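Local coordinates for hydrogen peroxide-inducible genes activator (Corynebacterium glutamicum, PDB 6G1D), which probably senses hydrogen peroxide as a LysR-type transcription factor of the OxyR kind and adjusts gene expression in response, at residues 168-173 / 280-285. The protein carries 1 engineered substitution. Residues are numbered along the deposited sequence; the frame is centred on the assembly and turned at random.
Sequences PLYDED and RRIGLV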
ATOM      1  N   PRO B 168     -24.585  20.309  11.486  1.00 42.65           N
ATOM      2  CA  PRO B 168     -25.002  19.187  12.330  1.00 43.20           C
ATOM      3  C   PRO B 168     -26.249  18.527  11.749  1.00 42.86           C
ATOM      4  O   PRO B 168     -27.187  19.244  11.317  1.00 41.45           O
ATOM      5  CB  PRO B 168     -25.367  19.858  13.679  1.00 43.27           C
ATOM      6  CG  PRO B 168     -24.893  21.261  13.607  1.00 46.51           C
ATOM      7  CD  PRO B 168     -24.721  21.605  12.180  1.00 44.90           C
ATOM      8  N   LEU B 169     -26.260  17.202  11.692  1.00 35.76           N
ATOM      9  CA  LEU B 169     -27.418  16.482  11.119  1.00 34.89           C
ATOM     10  C   LEU B 169     -28.256  15.848  12.210  1.00 35.83           C
ATOM     11  O   LEU B 169     -29.432  16.170  12.354  1.00 35.16           O
ATOM     12  CB  LEU B 169     -26.969  15.445  10.104  1.00 33.77           C
ATOM     13  CG  LEU B 169     -26.179  15.999   8.900  1.00 34.29           C
ATOM     14  CD1 LEU B 169     -25.711  14.877   8.024  1.00 33.72           C
ATOM     15  CD2 LEU B 169     -27.067  16.946   8.105  1.00 36.05           C
ATOM     16  N   TYR B 170     -27.645  14.960  12.985  1.00 40.63           N
ATOM     17  CA  TYR B 170     -28.348  14.241  14.050  1.00 40.78           C
ATOM     18  C   TYR B 170     -27.364  13.572  15.017  1.00 37.70           C
ATOM     19  O   TYR B 170     -26.194  13.388  14.678  1.00 37.09           O
ATOM     20  CB  TYR B 170     -29.266  13.180  13.437  1.00 38.25           C
ATOM     21  CG  TYR B 170     -28.575  12.279  12.433  1.00 37.90           C
ATOM     22  CD1 TYR B 170     -27.863  11.158  12.824  1.00 34.30           C
ATOM     23  CD2 TYR B 170     -28.630  12.558  11.071  1.00 36.42           C
ATOM     24  CE1 TYR B 170     -27.237  10.347  11.912  1.00 35.67           C
ATOM     25  CE2 TYR B 170     -27.989  11.744  10.148  1.00 35.08           C
ATOM     26  CZ  TYR B 170     -27.307  10.640  10.570  1.00 36.74           C
ATOM     27  OH  TYR B 170     -26.701   9.860   9.637  1.00 33.35           O
ATOM     28  N   ASP B 171     -27.869  13.218  16.193  1.00 41.93           N
ATOM     29  CA  ASP B 171     -27.208  12.297  17.119  1.00 43.47           C
ATOM     30  C   ASP B 171     -27.752  10.873  16.913  1.00 43.21           C
ATOM     31  O   ASP B 171     -28.969  10.655  16.940  1.00 41.11           O
ATOM     32  CB  ASP B 171     -27.463  12.737  18.557  1.00 42.90           C
ATOM     33  CG  ASP B 171     -26.735  13.985  18.910  1.00 45.85           C
ATOM     34  OD1 ASP B 171     -25.610  14.181  18.427  1.00 47.33           O
ATOM     35  OD2 ASP B 171     -27.260  14.790  19.707  1.00 47.60           O
ATOM     36  N   GLU B 172     -26.854   9.936  16.662  1.00 35.30           N
ATOM     37  CA  GLU B 172     -27.236   8.552  16.399  1.00 34.21           C
ATOM     38  C   GLU B 172     -26.800   7.711  17.580  1.00 37.57           C
ATOM     39  O   GLU B 172     -25.592   7.663  17.896  1.00 33.97           O
ATOM     40  CB  GLU B 172     -26.553   8.035  15.151  1.00 33.35           C
ATOM     41  CG  GLU B 172     -26.811   6.577  14.852  1.00 33.78           C
ATOM     42  CD  GLU B 172     -26.315   6.151  13.490  1.00 36.48           C
ATOM     43  OE1 GLU B 172     -25.392   6.822  12.947  1.00 35.40           O
ATOM     44  OE2 GLU B 172     -26.850   5.125  12.974  1.00 34.90           O
ATOM     45  N   ASP B 173     -27.751   7.023  18.200  1.00 34.38           N
ATOM     46  CA  ASP B 173     -27.439   6.182  19.353  1.00 34.89           C
ATOM     47  C   ASP B 173     -26.632   4.961  18.940  1.00 34.17           C
ATOM     48  O   ASP B 173     -26.730   4.510  17.809  1.00 33.38           O
ATOM     49  CB  ASP B 173     -28.724   5.748  20.070  1.00 36.18           C
ATOM     50  CG  ASP B 173     -29.371   6.885  20.861  1.00 42.81           C
ATOM     51  OD1 ASP B 173     -28.647   7.719  21.492  1.00 49.85           O
ATOM     52  OD2 ASP B 173     -30.618   6.938  20.874  1.00 49.56           O
ATOM     53  N   ARG B 280     -23.228   9.116  18.645  1.00 39.17           N
ATOM     54  CA  ARG B 280     -22.260   9.920  17.868  1.00 36.75           C
ATOM     55  C   ARG B 280     -23.022  11.033  17.188  1.00 37.50           C
ATOM     56  O   ARG B 280     -24.211  10.862  16.865  1.00 36.63           O
ATOM     57  CB  ARG B 280     -21.547   9.071  16.843  1.00 35.48           C
ATOM     58  CG  ARG B 280     -22.454   8.458  15.798  1.00 36.81           C
ATOM     59  CD  ARG B 280     -21.674   7.627  14.848  1.00 38.81           C
ATOM     60  NE  ARG B 280     -22.519   7.017  13.839  1.00 35.60           N
ATOM     61  CZ  ARG B 280     -22.059   6.221  12.884  1.00 35.08           C
ATOM     62  NH1 ARG B 280     -20.754   5.939  12.807  1.00 37.26           N
ATOM     63  NH2 ARG B 280     -22.894   5.709  12.002  1.00 36.25           N
ATOM     64  N   ARG B 281     -22.366  12.177  17.006  1.00 37.22           N
ATOM     65  CA  ARG B 281     -22.960  13.298  16.283  1.00 37.56           C
ATOM     66  C   ARG B 281     -22.478  13.246  14.849  1.00 37.11           C
ATOM     67  O   ARG B 281     -21.268  13.336  14.600  1.00 37.39           O
ATOM     68  CB  ARG B 281     -22.620  14.636  16.948  1.00 44.07           C
ATOM     69  CG  ARG B 281     -23.181  15.835  16.188  1.00 45.52           C
ATOM     70  CD  ARG B 281     -23.433  17.005  17.104  1.00 51.67           C
ATOM     71  NE  ARG B 281     -24.710  16.884  17.819  1.00 53.41           N
ATOM     72  CZ  ARG B 281     -25.056  17.620  18.877  1.00 58.86           C
ATOM     73  NH1 ARG B 281     -24.208  18.461  19.449  1.00 69.14           N
ATOM     74  NH2 ARG B 281     -26.258  17.429  19.423  1.00 56.43           N
ATOM     75  N   ILE B 282     -23.413  13.087  13.924  1.00 36.19           N
ATOM     76  CA  ILE B 282     -23.132  13.050  12.507  1.00 35.50           C
ATOM     77  C   ILE B 282     -23.434  14.419  11.917  1.00 38.25           C
ATOM     78  O   ILE B 282     -24.378  15.117  12.342  1.00 36.81           O
ATOM     79  CB  ILE B 282     -23.982  11.974  11.809  1.00 36.97           C
ATOM     80  CG1 ILE B 282     -23.604  10.602  12.316  1.00 36.98           C
ATOM     81  CG2 ILE B 282     -23.778  12.001  10.299  1.00 36.82           C
ATOM     82  CD1 ILE B 282     -22.155  10.174  12.035  1.00 36.61           C
ATOM     83  N   GLY B 283     -22.600  14.802  10.964  1.00 39.93           N
ATOM     84  CA  GLY B 283     -22.658  16.124  10.350  1.00 40.29           C
ATOM     85  C   GLY B 283     -22.208  16.093   8.902  1.00 42.59           C
ATOM     86  O   GLY B 283     -21.572  15.121   8.428  1.00 39.26           O
ATOM     87  N   LEU B 284     -22.512  17.178   8.205  1.00 37.37           N
ATOM     88  CA  LEU B 284     -22.118  17.344   6.825  1.00 39.39           C
ATOM     89  C   LEU B 284     -20.998  18.385   6.805  1.00 42.69           C
ATOM     90  O   LEU B 284     -21.163  19.480   7.333  1.00 41.82           O
ATOM     91  CB  LEU B 284     -23.331  17.796   5.996  1.00 39.84           C
ATOM     92  CG  LEU B 284     -23.142  17.689   4.506  1.00 42.55           C
ATOM     93  CD1 LEU B 284     -22.845  16.256   4.068  1.00 41.34           C
ATOM     94  CD2 LEU B 284     -24.390  18.195   3.774  1.00 47.34           C
ATOM     95  N   VAL B 285     -19.863  18.021   6.245  1.00 40.13           N
ATOM     96  CA  VAL B 285     -18.679  18.876   6.271  1.00 42.84           C
ATOM     97  C   VAL B 285     -18.381  19.319   4.843  1.00 41.56           C
ATOM     98  O   VAL B 285     -18.431  18.493   3.918  1.00 42.37           O
ATOM     99  CB  VAL B 285     -17.467  18.121   6.895  1.00 42.15           C
ATOM    100  CG1 VAL B 285     -16.241  19.020   6.967  1.00 43.71           C
ATOM    101  CG2 VAL B 285     -17.798  17.651   8.284  1.00 43.62           C
TER
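E172 OE1 takes two hydrogen bonds from R280, from NH2 at 2.9 Å and from NE at 3.0 Å, both reaching it from the same face of the carboxylate, well out of its plane, while the oxygen itself lies in the guanidinium plane. Both residues are buried, and the pairing meets their polar ends, with E172 OE2 bonded to S256 and R280 NH1 to T109, so the salt bridge is held from outside the pair at both ends. With both chains extended, the two residues run side by side, and I282 CD1 sits over one face of the guanidinium, toward its rim.

On the other face of the sheet, D171 and the more exposed R281 form a second salt bridge, here with one nitrogen to each oxygen: a bend at chi3 (-82°) brings R281 NH2 to D171 OD2 at 2.8 Å and NE to OD1 at 2.9 Å, the planes 18° apart. Both hydrogen bonds are strongly bent and therefore weak.

A classic beta bulge shifts the antiparallel register by one residue: L169 and Y170 both face I282, whose O accepts L169 N at 2.9 Å and, weakly, Y170 N. The hydrogen-bonded Y170-I282 pair sets these side chains side by side; beta-branching gives I282 a methine CB over the ring face, a CH-pi contact 4.0 Å from the centroid, with CG1 and CG2 reaching CE1 and CZ.

Within the mixed sheet of the substrate-binding-type domain, strand 267-287 runs between 164-179 and 152-156; M154 touches Y170 and I282, while helix 293-316 packs A300 and L303 on L169 and stacks F307 on Y170.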